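Local coordinates for protein putative aspartate aminotransferase (Thermus thermophilus, PDB 1IUG) that probably transfers amino groups between amino acids and 2-oxo acids, as a class-V aminotransferase that carries pyridoxal 5'-phosphate on a lysine, at residues Trp3-Gly8 with Gly327-Tyr332; Arg44-Thr49 with Glu245-Leu250; Glu88-Ile93 with Leu126-Glu131; Ala138-Leu143 with Ala158-Ser163; Leu164-Val169 with Ser281-Ala286. One frame throughout, in Å; residues are numbered along the deposited sequence.

Contact 1. Residues Trp3-Gly8 with Gly327-Tyr332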
# COMPACT_ATOMS: atom_id res chain seq x y z
N TRP A 3 -0.99 11.86 -23.36
CA TRP A 3 0.42 11.53 -23.43
C TRP A 3 1.10 11.74 -22.08
O TRP A 3 1.53 12.85 -21.76
CB TRP A 3 1.13 12.36 -24.50
CG TRP A 3 0.66 12.08 -25.90
CD1 TRP A 3 -0.31 12.75 -26.59
CD2 TRP A 3 1.18 11.09 -26.80
NE1 TRP A 3 -0.42 12.24 -27.86
CE2 TRP A 3 0.48 11.23 -28.02
CE3 TRP A 3 2.18 10.11 -26.70
CZ2 TRP A 3 0.74 10.42 -29.13
CZ3 TRP A 3 2.44 9.30 -27.80
CH2 TRP A 3 1.72 9.46 -29.01
N LEU A 4 1.16 10.68 -21.28
CA LEU A 4 1.81 10.76 -19.98
C LEU A 4 3.31 10.55 -20.21
O LEU A 4 3.74 9.47 -20.62
CB LEU A 4 1.25 9.69 -19.04
CG LEU A 4 1.88 9.67 -17.65
CD1 LEU A 4 1.72 11.05 -17.00
CD2 LEU A 4 1.20 8.61 -16.80
N LEU A 5 4.09 11.59 -19.97
CA LEU A 5 5.53 11.53 -20.19
C LEU A 5 6.34 11.71 -18.91
O LEU A 5 7.50 12.13 -18.95
CB LEU A 5 5.95 12.56 -21.24
CG LEU A 5 5.24 12.44 -22.60
CD1 LEU A 5 5.60 13.63 -23.49
CD2 LEU A 5 5.60 11.12 -23.28
N THR A 6 5.73 11.39 -17.77
CA THR A 6 6.39 11.52 -16.47
C THR A 6 7.05 10.20 -16.08
O THR A 6 6.58 9.13 -16.44
CB THR A 6 5.38 11.90 -15.37
OG1 THR A 6 4.27 10.99 -15.41
CG2 THR A 6 4.89 13.33 -15.55
N PRO A 7 8.17 10.28 -15.35
CA PRO A 7 8.90 9.08 -14.91
C PRO A 7 8.23 8.39 -13.72
O PRO A 7 8.89 8.04 -12.74
CB PRO A 7 10.27 9.64 -14.55
CG PRO A 7 9.93 10.98 -13.99
CD PRO A 7 8.91 11.50 -14.98
N GLY A 8 6.91 8.20 -13.82
CA GLY A 8 6.17 7.56 -12.75
C GLY A 8 5.16 8.48 -12.09
O GLY A 8 5.54 9.55 -11.60
N GLY A 327 6.94 4.48 -20.04
CA GLY A 327 5.65 3.83 -20.12
C GLY A 327 5.48 2.89 -21.30
O GLY A 327 6.41 2.71 -22.09
N ALA A 328 4.29 2.32 -21.45
CA ALA A 328 4.02 1.38 -22.54
C ALA A 328 3.85 2.07 -23.90
O ALA A 328 2.73 2.28 -24.37
CB ALA A 328 2.80 0.53 -22.21
N TYR A 329 4.98 2.43 -24.51
CA TYR A 329 5.01 3.09 -25.81
C TYR A 329 5.87 2.27 -26.74
O TYR A 329 6.88 1.69 -26.32
CB TYR A 329 5.66 4.47 -25.70
CG TYR A 329 4.86 5.48 -24.93
CD1 TYR A 329 5.28 5.92 -23.67
CD2 TYR A 329 3.70 6.03 -25.46
CE1 TYR A 329 4.56 6.88 -22.97
CE2 TYR A 329 2.97 6.99 -24.77
CZ TYR A 329 3.41 7.41 -23.52
OH TYR A 329 2.68 8.36 -22.86
N ASP A 330 5.48 2.21 -28.01
CA ASP A 330 6.27 1.47 -28.98
C ASP A 330 7.21 2.39 -29.75
O ASP A 330 7.32 3.58 -29.44
CB ASP A 330 5.39 0.62 -29.91
CG ASP A 330 4.60 1.44 -30.94
OD1 ASP A 330 3.90 0.80 -31.76
OD2 ASP A 330 4.65 2.69 -30.95
N ARG A 331 7.89 1.81 -30.72
CA ARG A 331 8.85 2.48 -31.60
C ARG A 331 8.25 3.76 -32.23
O ARG A 331 8.83 4.84 -32.15
CB ARG A 331 9.23 1.48 -32.70
CG ARG A 331 10.62 1.54 -33.32
CD ARG A 331 10.92 2.84 -34.01
NE ARG A 331 11.96 2.72 -35.03
CZ ARG A 331 13.21 2.31 -34.80
NH1 ARG A 331 13.61 1.96 -33.58
NH2 ARG A 331 14.09 2.30 -35.80
N TYR A 332 7.05 3.63 -32.77
CA TYR A 332 6.39 4.74 -33.46
C TYR A 332 5.71 5.80 -32.62
O TYR A 332 5.59 6.95 -33.05
CB TYR A 332 5.50 4.17 -34.56
CG TYR A 332 6.31 3.20 -35.39
CD1 TYR A 332 6.17 1.82 -35.22
CD2 TYR A 332 7.31 3.67 -36.25
CE1 TYR A 332 7.02 0.93 -35.87
CE2 TYR A 332 8.16 2.79 -36.90
CZ TYR A 332 8.01 1.42 -36.71
OH TYR A 332 8.86 0.55 -37.34
O HOH W 1 6.87 7.56 -19.02

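Contact 2. Residues Arg44-Thr49 with Glu245-Leu250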
# COMPACT_ATOMS: atom_id res chain seq x y z
N ARG A 44 11.70 -12.70 -9.32
CA ARG A 44 12.92 -13.41 -8.97
C ARG A 44 13.85 -13.38 -10.18
O ARG A 44 15.03 -13.04 -10.07
CB ARG A 44 12.51 -14.84 -8.63
CG ARG A 44 12.95 -15.37 -7.30
CD ARG A 44 14.44 -15.44 -7.16
NE ARG A 44 14.95 -16.65 -7.80
CZ ARG A 44 14.44 -17.87 -7.64
NH1 ARG A 44 13.39 -18.09 -6.86
NH2 ARG A 44 14.99 -18.90 -8.28
N GLU A 45 13.29 -13.71 -11.35
CA GLU A 45 14.03 -13.70 -12.61
C GLU A 45 14.37 -12.27 -13.01
O GLU A 45 15.47 -12.00 -13.48
CB GLU A 45 13.19 -14.31 -13.73
CG GLU A 45 12.91 -15.79 -13.61
CD GLU A 45 12.09 -16.31 -14.77
OE1 GLU A 45 12.27 -15.81 -15.91
OE2 GLU A 45 11.25 -17.22 -14.56
N ALA A 46 13.41 -11.37 -12.85
CA ALA A 46 13.60 -9.96 -13.20
C ALA A 46 14.76 -9.33 -12.43
O ALA A 46 15.53 -8.55 -12.99
CB ALA A 46 12.31 -9.18 -12.96
N PHE A 47 14.89 -9.68 -11.15
CA PHE A 47 15.96 -9.15 -10.31
C PHE A 47 17.30 -9.86 -10.47
O PHE A 47 18.33 -9.36 -10.02
CB PHE A 47 15.55 -9.18 -8.83
CG PHE A 47 14.82 -7.96 -8.37
CD1 PHE A 47 13.46 -8.01 -8.07
CD2 PHE A 47 15.50 -6.75 -8.19
CE1 PHE A 47 12.79 -6.88 -7.60
CE2 PHE A 47 14.84 -5.62 -7.71
CZ PHE A 47 13.49 -5.69 -7.42
N ARG A 48 17.28 -11.04 -11.10
CA ARG A 48 18.50 -11.82 -11.32
C ARG A 48 19.09 -12.20 -9.97
O ARG A 48 20.19 -11.75 -9.61
CB ARG A 48 19.54 -11.01 -12.10
CG ARG A 48 19.17 -10.58 -13.50
CD ARG A 48 18.90 -11.74 -14.43
NE ARG A 48 18.81 -11.29 -15.82
CZ ARG A 48 19.82 -10.75 -16.51
NH1 ARG A 48 21.01 -10.59 -15.95
NH2 ARG A 48 19.62 -10.37 -17.77
N THR A 49 18.35 -12.97 -9.19
CA THR A 49 18.82 -13.38 -7.88
C THR A 49 18.42 -14.82 -7.57
O THR A 49 17.47 -15.35 -8.13
CB THR A 49 18.31 -12.44 -6.74
OG1 THR A 49 18.83 -12.89 -5.48
CG2 THR A 49 16.79 -12.45 -6.67
N GLU A 245 4.91 -11.41 -20.28
CA GLU A 245 5.10 -10.98 -21.66
C GLU A 245 6.48 -10.37 -21.93
O GLU A 245 7.08 -10.63 -22.97
CB GLU A 245 4.01 -9.98 -22.07
CG GLU A 245 4.06 -9.64 -23.56
CD GLU A 245 3.09 -8.54 -23.94
OE1 GLU A 245 3.57 -7.42 -24.25
OE2 GLU A 245 1.87 -8.79 -23.96
N VAL A 246 6.98 -9.58 -20.99
CA VAL A 246 8.26 -8.91 -21.15
C VAL A 246 9.52 -9.76 -20.93
O VAL A 246 10.46 -9.67 -21.71
CB VAL A 246 8.34 -7.64 -20.27
CG1 VAL A 246 9.74 -7.03 -20.32
CG2 VAL A 246 7.33 -6.61 -20.74
N LEU A 247 9.52 -10.57 -19.88
CA LEU A 247 10.68 -11.41 -19.55
C LEU A 247 11.27 -12.27 -20.67
O LEU A 247 12.50 -12.37 -20.78
CB LEU A 247 10.40 -12.24 -18.30
CG LEU A 247 11.24 -11.88 -17.07
CD1 LEU A 247 11.41 -10.38 -16.93
CD2 LEU A 247 10.61 -12.46 -15.82
N PRO A 248 10.43 -12.91 -21.51
CA PRO A 248 10.98 -13.73 -22.59
C PRO A 248 11.70 -12.89 -23.65
O PRO A 248 12.58 -13.39 -24.35
CB PRO A 248 9.74 -14.41 -23.17
CG PRO A 248 8.82 -14.49 -21.99
CD PRO A 248 8.98 -13.12 -21.40
N ARG A 249 11.33 -11.62 -23.74
CA ARG A 249 11.91 -10.68 -24.69
C ARG A 249 12.60 -9.53 -23.95
O ARG A 249 12.63 -8.40 -24.45
CB ARG A 249 10.82 -10.09 -25.59
CG ARG A 249 10.00 -11.09 -26.39
CD ARG A 249 10.86 -11.91 -27.34
NE ARG A 249 10.04 -12.67 -28.29
CZ ARG A 249 10.39 -13.84 -28.82
NH1 ARG A 249 11.56 -14.40 -28.51
NH2 ARG A 249 9.58 -14.45 -29.68
N LEU A 250 13.15 -9.81 -22.78
CA LEU A 250 13.80 -8.79 -21.96
C LEU A 250 14.83 -7.92 -22.68
O LEU A 250 14.74 -6.69 -22.64
CB LEU A 250 14.44 -9.41 -20.71
CG LEU A 250 15.04 -8.41 -19.71
CD1 LEU A 250 13.96 -7.46 -19.19
CD2 LEU A 250 15.70 -9.15 -18.56

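Contact 3. Residues Glu88-Ile93 with Leu126-Glu131. With PO4 (phosphate ion), chain C.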
# COMPACT_ATOMS: atom_id res chain seq x y z
N GLU A 88 18.84 11.31 -1.54
CA GLU A 88 18.59 12.17 -0.45
C GLU A 88 17.68 11.32 0.36
O GLU A 88 17.91 11.02 1.52
CB GLU A 88 17.84 13.46 -0.81
CG GLU A 88 16.98 14.03 0.32
CD GLU A 88 17.64 15.22 1.01
OE1 GLU A 88 18.08 15.05 2.17
OE2 GLU A 88 17.69 16.30 0.40
N ARG A 89 16.61 10.92 -0.28
CA ARG A 89 15.56 10.11 0.33
C ARG A 89 16.04 8.95 1.21
O ARG A 89 15.52 8.72 2.31
CB ARG A 89 14.66 9.59 -0.79
CG ARG A 89 13.16 9.73 -0.52
CD ARG A 89 12.51 8.40 -0.19
NE ARG A 89 11.18 8.34 -0.80
CZ ARG A 89 10.57 9.33 -1.45
NH1 ARG A 89 11.17 10.50 -1.60
NH2 ARG A 89 9.35 9.14 -1.94
N PHE A 90 17.00 8.20 0.74
CA PHE A 90 17.55 7.11 1.48
C PHE A 90 18.22 7.53 2.82
O PHE A 90 18.16 6.81 3.83
CB PHE A 90 18.54 6.40 0.56
CG PHE A 90 18.26 4.96 0.32
CD1 PHE A 90 18.84 4.33 -0.77
CD2 PHE A 90 17.48 4.23 1.21
CE1 PHE A 90 18.65 2.99 -1.00
CE2 PHE A 90 17.29 2.86 0.99
CZ PHE A 90 17.87 2.24 -0.11
N TYR A 91 18.88 8.69 2.77
CA TYR A 91 19.56 9.29 3.90
C TYR A 91 18.60 9.54 5.06
O TYR A 91 18.87 9.16 6.20
CB TYR A 91 20.23 10.60 3.45
CG TYR A 91 20.73 11.48 4.59
CD1 TYR A 91 21.82 11.10 5.36
CD2 TYR A 91 20.10 12.69 4.90
CE1 TYR A 91 22.28 11.89 6.41
CE2 TYR A 91 20.55 13.49 5.95
CZ TYR A 91 21.64 13.09 6.70
OH TYR A 91 22.10 13.86 7.75
N GLU A 92 17.46 10.16 4.76
CA GLU A 92 16.43 10.45 5.76
C GLU A 92 15.88 9.17 6.38
O GLU A 92 15.66 9.10 7.58
CB GLU A 92 15.30 11.28 5.16
CG GLU A 92 15.70 12.67 4.67
CD GLU A 92 14.55 13.42 4.00
OE1 GLU A 92 13.37 13.04 4.20
OE2 GLU A 92 14.82 14.39 3.26
N ILE A 93 15.67 8.16 5.55
CA ILE A 93 15.17 6.86 6.02
C ILE A 93 16.17 6.24 7.00
O ILE A 93 15.78 5.67 8.02
CB ILE A 93 14.91 5.89 4.83
CG1 ILE A 93 13.67 6.33 4.06
CG2 ILE A 93 14.76 4.45 5.33
CD1 ILE A 93 13.38 5.51 2.82
N LEU A 126 24.30 2.41 0.97
CA LEU A 126 22.99 2.51 0.33
C LEU A 126 23.17 3.33 -0.93
O LEU A 126 23.68 4.44 -0.90
CB LEU A 126 21.98 3.17 1.26
CG LEU A 126 21.67 2.44 2.57
CD1 LEU A 126 20.69 3.26 3.40
CD2 LEU A 126 21.12 1.05 2.28
N LEU A 127 22.75 2.76 -2.06
CA LEU A 127 22.89 3.43 -3.34
C LEU A 127 21.60 3.47 -4.15
O LEU A 127 20.76 2.59 -4.05
CB LEU A 127 23.95 2.71 -4.18
CG LEU A 127 25.39 2.66 -3.68
CD1 LEU A 127 26.16 1.58 -4.43
CD2 LEU A 127 26.06 4.02 -3.85
N VAL A 128 21.46 4.53 -4.94
CA VAL A 128 20.32 4.69 -5.82
C VAL A 128 20.87 4.42 -7.22
O VAL A 128 21.73 5.15 -7.72
CB VAL A 128 19.70 6.11 -5.74
CG1 VAL A 128 18.62 6.28 -6.79
CG2 VAL A 128 19.09 6.32 -4.36
N HIS A 129 20.42 3.32 -7.82
CA HIS A 129 20.88 2.90 -9.14
C HIS A 129 20.56 3.95 -10.21
O HIS A 129 21.45 4.45 -10.90
CB HIS A 129 20.26 1.55 -9.51
CG HIS A 129 20.93 0.86 -10.65
ND1 HIS A 129 22.05 1.38 -11.28
CD2 HIS A 129 20.66 -0.31 -11.27
CE1 HIS A 129 22.43 0.56 -12.24
NE2 HIS A 129 21.61 -0.47 -12.25
N SER A 130 19.28 4.28 -10.33
CA SER A 130 18.82 5.28 -11.28
C SER A 130 18.19 6.43 -10.49
O SER A 130 17.11 6.28 -9.91
CB SER A 130 17.82 4.66 -12.25
OG SER A 130 17.24 5.65 -13.08
N GLU A 131 18.91 7.55 -10.41
CA GLU A 131 18.44 8.73 -9.69
C GLU A 131 17.50 9.48 -10.62
O GLU A 131 17.90 10.35 -11.39
CB GLU A 131 19.64 9.61 -9.27
CG GLU A 131 19.27 10.88 -8.50
CD GLU A 131 18.38 10.63 -7.30
OE1 GLU A 131 18.89 10.22 -6.23
OE2 GLU A 131 17.15 10.85 -7.41
P PO4 C . 7.48 11.14 -5.01
O1 PO4 C . 6.18 11.57 -4.30
O2 PO4 C . 8.41 12.33 -5.22
O3 PO4 C . 8.19 10.04 -4.23
O4 PO4 C . 7.06 10.59 -6.42

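Contact 4. Residues Ala138-Leu143 with Ala158-Ser163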
# COMPACT_ATOMS: atom_id res chain seq x y z
N ALA A 138 24.11 5.41 -11.62
CA ALA A 138 25.32 5.10 -10.86
C ALA A 138 25.92 3.78 -11.33
O ALA A 138 25.21 2.89 -11.80
CB ALA A 138 24.99 5.02 -9.37
N ASP A 139 27.25 3.67 -11.22
CA ASP A 139 27.97 2.46 -11.62
C ASP A 139 27.92 1.50 -10.44
O ASP A 139 28.89 1.33 -9.70
CB ASP A 139 29.42 2.79 -11.97
CG ASP A 139 30.11 1.68 -12.75
OD1 ASP A 139 29.64 0.53 -12.74
OD2 ASP A 139 31.14 1.98 -13.39
N LEU A 140 26.77 0.85 -10.28
CA LEU A 140 26.51 -0.08 -9.19
C LEU A 140 27.55 -1.16 -8.91
O LEU A 140 28.02 -1.27 -7.78
CB LEU A 140 25.12 -0.71 -9.37
CG LEU A 140 24.19 -0.75 -8.16
CD1 LEU A 140 24.03 0.64 -7.58
CD2 LEU A 140 22.85 -1.30 -8.58
N PRO A 141 27.93 -1.96 -9.92
CA PRO A 141 28.92 -3.02 -9.70
C PRO A 141 30.26 -2.50 -9.18
O PRO A 141 30.84 -3.08 -8.26
CB PRO A 141 29.08 -3.65 -11.09
CG PRO A 141 27.76 -3.38 -11.74
CD PRO A 141 27.50 -1.96 -11.33
N ALA A 142 30.74 -1.41 -9.78
CA ALA A 142 32.01 -0.81 -9.39
C ALA A 142 31.97 -0.21 -7.99
O ALA A 142 32.94 -0.30 -7.24
CB ALA A 142 32.43 0.25 -10.42
N LEU A 143 30.84 0.42 -7.65
CA LEU A 143 30.69 1.01 -6.32
C LEU A 143 30.61 -0.07 -5.26
O LEU A 143 31.26 0.01 -4.22
CB LEU A 143 29.44 1.88 -6.27
CG LEU A 143 29.48 3.16 -7.11
CD1 LEU A 143 28.11 3.81 -7.10
CD2 LEU A 143 30.53 4.10 -6.56
N ALA A 158 20.29 -1.37 -2.51
CA ALA A 158 20.08 -0.49 -3.66
C ALA A 158 18.63 -0.15 -4.00
O ALA A 158 17.72 -0.96 -3.82
CB ALA A 158 20.77 -1.06 -4.88
N ASP A 159 18.45 1.07 -4.49
CA ASP A 159 17.15 1.56 -4.93
C ASP A 159 17.18 1.31 -6.43
O ASP A 159 17.92 1.97 -7.16
CB ASP A 159 17.02 3.06 -4.63
CG ASP A 159 15.74 3.69 -5.22
OD1 ASP A 159 15.18 3.19 -6.22
OD2 ASP A 159 15.30 4.73 -4.68
N MET A 160 16.40 0.33 -6.89
CA MET A 160 16.32 -0.01 -8.30
C MET A 160 14.91 0.27 -8.83
O MET A 160 14.44 -0.39 -9.76
CB MET A 160 16.67 -1.49 -8.52
CG MET A 160 18.13 -1.85 -8.29
SD MET A 160 18.39 -3.63 -8.53
CE MET A 160 20.11 -3.79 -8.22
N VAL A 161 14.26 1.27 -8.24
CA VAL A 161 12.90 1.63 -8.64
C VAL A 161 12.76 2.00 -10.10
O VAL A 161 11.78 1.61 -10.74
CB VAL A 161 12.28 2.72 -7.73
CG1 VAL A 161 10.89 3.09 -8.23
CG2 VAL A 161 12.18 2.22 -6.29
N THR A 162 13.73 2.75 -10.64
CA THR A 162 13.67 3.11 -12.06
C THR A 162 14.75 2.44 -12.92
O THR A 162 15.13 2.97 -13.97
CB THR A 162 13.67 4.64 -12.32
OG1 THR A 162 14.79 5.26 -11.69
CG2 THR A 162 12.38 5.27 -11.82
N SER A 163 15.28 1.32 -12.44
CA SER A 163 16.27 0.56 -13.21
C SER A 163 15.69 -0.82 -13.54
O SER A 163 16.01 -1.39 -14.59
CB SER A 163 17.60 0.45 -12.46
OG SER A 163 17.48 -0.23 -11.23

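Contact 5. Residues Leu164-Val169 with Ser281-Ala286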
# COMPACT_ATOMS: atom_id res chain seq x y z
N LEU A 164 14.81 -1.33 -12.68
CA LEU A 164 14.18 -2.63 -12.91
C LEU A 164 13.31 -2.58 -14.17
O LEU A 164 12.38 -1.78 -14.24
CB LEU A 164 13.32 -3.04 -11.71
CG LEU A 164 12.65 -4.42 -11.82
CD1 LEU A 164 13.71 -5.51 -11.74
CD2 LEU A 164 11.63 -4.61 -10.72
N LEU A 165 13.63 -3.43 -15.14
CA LEU A 165 12.91 -3.52 -16.42
C LEU A 165 13.11 -2.30 -17.32
O LEU A 165 12.39 -2.11 -18.30
CB LEU A 165 11.42 -3.78 -16.19
CG LEU A 165 10.86 -5.04 -16.85
CD1 LEU A 165 11.45 -6.26 -16.19
CD2 LEU A 165 9.34 -5.06 -16.76
N VAL A 166 14.09 -1.48 -16.98
CA VAL A 166 14.40 -0.29 -17.75
C VAL A 166 15.83 -0.46 -18.26
O VAL A 166 16.12 -0.20 -19.42
CB VAL A 166 14.29 0.98 -16.86
CG1 VAL A 166 14.68 2.21 -17.65
CG2 VAL A 166 12.88 1.13 -16.35
N GLY A 167 16.70 -0.95 -17.38
CA GLY A 167 18.09 -1.20 -17.71
C GLY A 167 18.51 -2.53 -17.10
O GLY A 167 17.70 -3.20 -16.45
N GLU A 168 19.76 -2.91 -17.33
CA GLU A 168 20.29 -4.16 -16.79
C GLU A 168 20.44 -4.10 -15.28
O GLU A 168 20.97 -3.12 -14.74
CB GLU A 168 21.66 -4.47 -17.41
CG GLU A 168 21.61 -4.95 -18.86
CD GLU A 168 21.04 -6.36 -19.00
OE1 GLU A 168 20.63 -6.72 -20.13
OE2 GLU A 168 21.02 -7.12 -18.00
N VAL A 169 19.96 -5.14 -14.61
CA VAL A 169 20.05 -5.22 -13.15
C VAL A 169 20.33 -6.66 -12.70
O VAL A 169 20.06 -7.62 -13.43
CB VAL A 169 18.74 -4.74 -12.45
CG1 VAL A 169 18.47 -3.27 -12.73
CG2 VAL A 169 17.55 -5.60 -12.88
N SER A 281 20.70 7.43 -17.51
CA SER A 281 19.79 6.35 -17.14
C SER A 281 18.73 6.33 -18.24
O SER A 281 18.28 7.38 -18.70
CB SER A 281 19.12 6.65 -15.80
OG SER A 281 18.07 5.74 -15.56
N PRO A 282 18.32 5.13 -18.68
CA PRO A 282 17.31 5.01 -19.73
C PRO A 282 15.89 5.33 -19.24
O PRO A 282 14.94 5.34 -20.03
CB PRO A 282 17.40 3.53 -20.14
CG PRO A 282 18.73 3.06 -19.57
CD PRO A 282 18.83 3.81 -18.29
N ALA A 283 15.75 5.60 -17.95
CA ALA A 283 14.44 5.88 -17.34
C ALA A 283 13.85 7.26 -17.59
O ALA A 283 12.64 7.43 -17.55
CB ALA A 283 14.49 5.61 -15.84
N VAL A 284 14.71 8.25 -17.84
CA VAL A 284 14.23 9.61 -18.04
C VAL A 284 15.28 10.48 -18.71
O VAL A 284 16.48 10.18 -18.67
CB VAL A 284 13.84 10.23 -16.65
CG1 VAL A 284 15.04 10.21 -15.71
CG2 VAL A 284 13.30 11.65 -16.80
N ALA A 285 14.82 11.52 -19.41
CA ALA A 285 15.70 12.48 -20.08
C ALA A 285 15.53 13.82 -19.36
O ALA A 285 14.45 14.40 -19.36
CB ALA A 285 15.33 12.61 -21.55
N ALA A 286 16.60 14.27 -18.71
CA ALA A 286 16.57 15.53 -17.97
C ALA A 286 17.33 16.63 -18.70
O ALA A 286 18.46 16.43 -19.15
CB ALA A 286 17.14 15.33 -16.57

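Contact 1. Residues Trp3-Gly8 with Gly327-Tyr332
Leu4 and Leu5, where the short strand 3-4 runs into a loop, face Tyr329 while the backbones stay apart, the nearest CA atoms, those of Leu5 and Gly327, being 7.7 Å from each other. Tyr329 reaches across. Its CG lies beside the backbone N and anti to the carbonyl carbon (chi1 -68°), which directs the ring toward the strand, and its OH donates a hydrogen bond of 2.7 Å to Leu4 O. That oxygen lies at the edge of the tyrosine ring, in its plane, while the hydroxyl approaches from above the carbonyl plane, 43° out of it. Trp3 flanks the same ring: its CE3 comes within 3.8 Å of Tyr329 CE2. The two ring planes are tilted by only 11°, yet they are slid so far apart that they hardly overlap. On another part of the tyrosine, Leu5 CD2 comes to 4.0 Å from Tyr329 OH. Replacing the tyrosine by an alanine would probably leave Leu4 O without this donor and open a gap between Trp3 and Leu5. A water adds a second link, donating to Thr6 O at 3.0 Å and accepting from Gly327 N at 3.2 Å. Strand 3-4 is an outermost strand of the five-stranded sheet within this chain and pairs with strand 307-311. Asp330 caps helix 331-348 by accepting from Glu333 N; Trp3 and Leu5 pack on Val337 of that helix, and Leu4 touches His26 of the second subunit.

Contact 2. Residues Arg44-Thr49 with Glu245-Leu250
Ala46 and Leu247 bring the C-terminal part of helix 30-47 up to the region around the end of helix 233-246, in the fold type I architecture of class-V aminotransferases. The closest CA atoms are theirs, 7.1 Å apart. Leu247 lies in a short 3-10 segment, close to the end of helix 233-246, and it points its side chain at the last turn of helix 30-47. Its two methyl groups divide the work. CD1 lies 4.2 Å from Ala46 CB, in the buried part of the contact, whereas Leu247 CD2 lies against the glutamate, 3.8 Å from Glu45 CB and 3.7 Å from Glu45 OE1. The glutamate chain, extended at chi2 (-180°), passes the leucine obliquely, and a carboxylate oxygen as well as its carbon meets the methyl.

The other side is looser and faces solvent. Arg48 has left the helix with a positive phi of 62°, and its side chain bends back at chi2 to approach Leu250, at the start of helix 250-270, from the opposite direction. The guanidinium has a second, weak attachment, a long ion pair with Glu168. Both Arg48 and Glu45 are exposed. On the inner side of helix 30-47, Phe47 packs on Leu164 and on strand 178-182. At the outer margin, the last touch is a single methyl against a charged group: Leu250 CD2 stands 4.2 Å from Arg48 NH2.

Contact 3. Residues Glu88-Ile93 with Leu126-Glu131
Phe90 carries helix 88-93 onto Leu126, Leu127 and Val128 of strand 124-128; the two short axes pass 8.7 Å apart and run nearly antiparallel, at 152°. The helix belongs to a beta-alpha-beta crossover, linking the parallel strands 77-82 and 100-105 of the large sheet. One residue earlier, the bent chain of Arg89 carries its guanidinium off to a phosphate ion, probably from the crystallisation liquor. Arg89 NH2 donates to its O3 at 2.7 Å and also bonds Thr61 OG1. Phe90 then does the packing. Leu126 CB sits over one face of its ring, 4.1 Å from the centroid and 18° off the normal, a CH-pi contact. Leu126 CD1 extends the cover to Phe90 CD2, 4.0 Å away. At the edge, in the ring plane, Leu127 O lies 3.7 Å from Phe90 CE1, and Val128 CG2, anti to its own carbonyl carbon, comes obliquely to Phe90 CD1. With an alanine at Phe90, Leu126 CB and Val128 CG2 would probably lose the ring they pack on. Further on, Glu92 bonds Tyr211 of the second subunit. Apart from the Leu127 carbonyl at the ring edge the surfaces are apolar, consistent with packing rather than charge holding helix to sheet.

Contact 4. Residues Ala138-Leu143 with Ala158-Ser163
A beta-alpha-beta crossover frames this contact: strand 124-128 leads, by way of a small hairpin, into helix 140-150 and on to strand 155-159, its parallel neighbour in the large sheet. Leu140, in the first turn of the helix, rests on Ala158, near the C-terminal end of the strand, and on Met160 just after it. The backbones stay well separated, with Leu140 CA 8.5 Å from Ala158 CA, and one methyl of Leu140 makes the touches. Leu140 CD2 lies 3.7 Å from Met160 CE and 4.3 Å from Ala158 CB. The methionine gets there by stretching out fully beyond CG (chi2 178°, chi3 180°), which makes its terminal methyl, not the sulfur, the touching atom, and the two side chains meet at a slant.

At the strand's last residue, Asp159 holds the turn that follows. Its OD1 accepts from Val161 N at 2.9 Å, nearly straight and almost end-on to the C-O bond, which makes an Asx turn. The other oxygen, OD2, lies close to N1 of the lysine-bound cofactor at position 185, much as in other fold type I enzymes.

Leu140 and Leu143 also pack on Leu127 of strand 124-128, and Leu140 touches His129 and Met174. Ala158 pairs with Ala178 and Ala180 of strand 178-182, whereas the Asp159 side chain meets Phe86 and Phe90 of helix 85-96 across the sheet from helix 140-150.

Contact 5. Residues Leu164-Val169 with Ser281-Ala286
Val166 CG1 lies almost directly over one face of the flat peptide that joins Pro282 to Ala283, 3.6 Å from Ala283 N and 3.7 Å from Pro282 C. The N-H of that same peptide is used by Ser281: Ala283 N donates to Ser281 OG in a weak bond of 3.3 Å that is nearly straight, at 165°. Two saturated groups flank the valine methyl, since Val166 CG1 is 3.9 Å from Pro282 CB and also 3.9 Å from Ala283 CB. With CG1 opposite the backbone N (chi1 178°), that branch is the one brought over the peptide. The turn here is a type I beta turn from Ser281 to Val284, and it delivers the chain to strand 285-288 of the smaller sheet. Residues 164-169, by contrast, form a loop between strands 155-159 and 178-182 of the large sheet, so the touch joins a loop of one sheet to a loop of the other. Val166 also packs on Met326. The turn has its own ties: Ser281 OG bonds Ser130 OG, and Ser324 OG bonds Ala283 O. Ala283 is about 9 Å, side chain to side chain, from Arg322, predicted to bind substrate. On the proline side, Val166 O lies 4.0 Å from Pro282 CB.

Contacts 3 and 4, centres about 10 Å apart, share the large sheet on neighbouring strands 124-128 and 155-159. Contact 5, about 10 Å from contact 4 between centres, touches contact 3 where Val169 meets His129. Through strand 285-288 it reaches the smaller sheet, which also holds strand 3-4 of contact 1; Pro7 packs on Val284 just outside the strands. Contact 2, about 15 Å from contact 5 between centres, meets it through Arg48 and Val169. Along the chain contact 1 spans the others, 3 precedes 4, and 2 and 5 interleave. Contacts 1 and 3 touch the second subunit. Contacts 3 to 5 thus connect the large sheet, near the cofactor, to the smaller one bearing the predicted substrate-binding arginine.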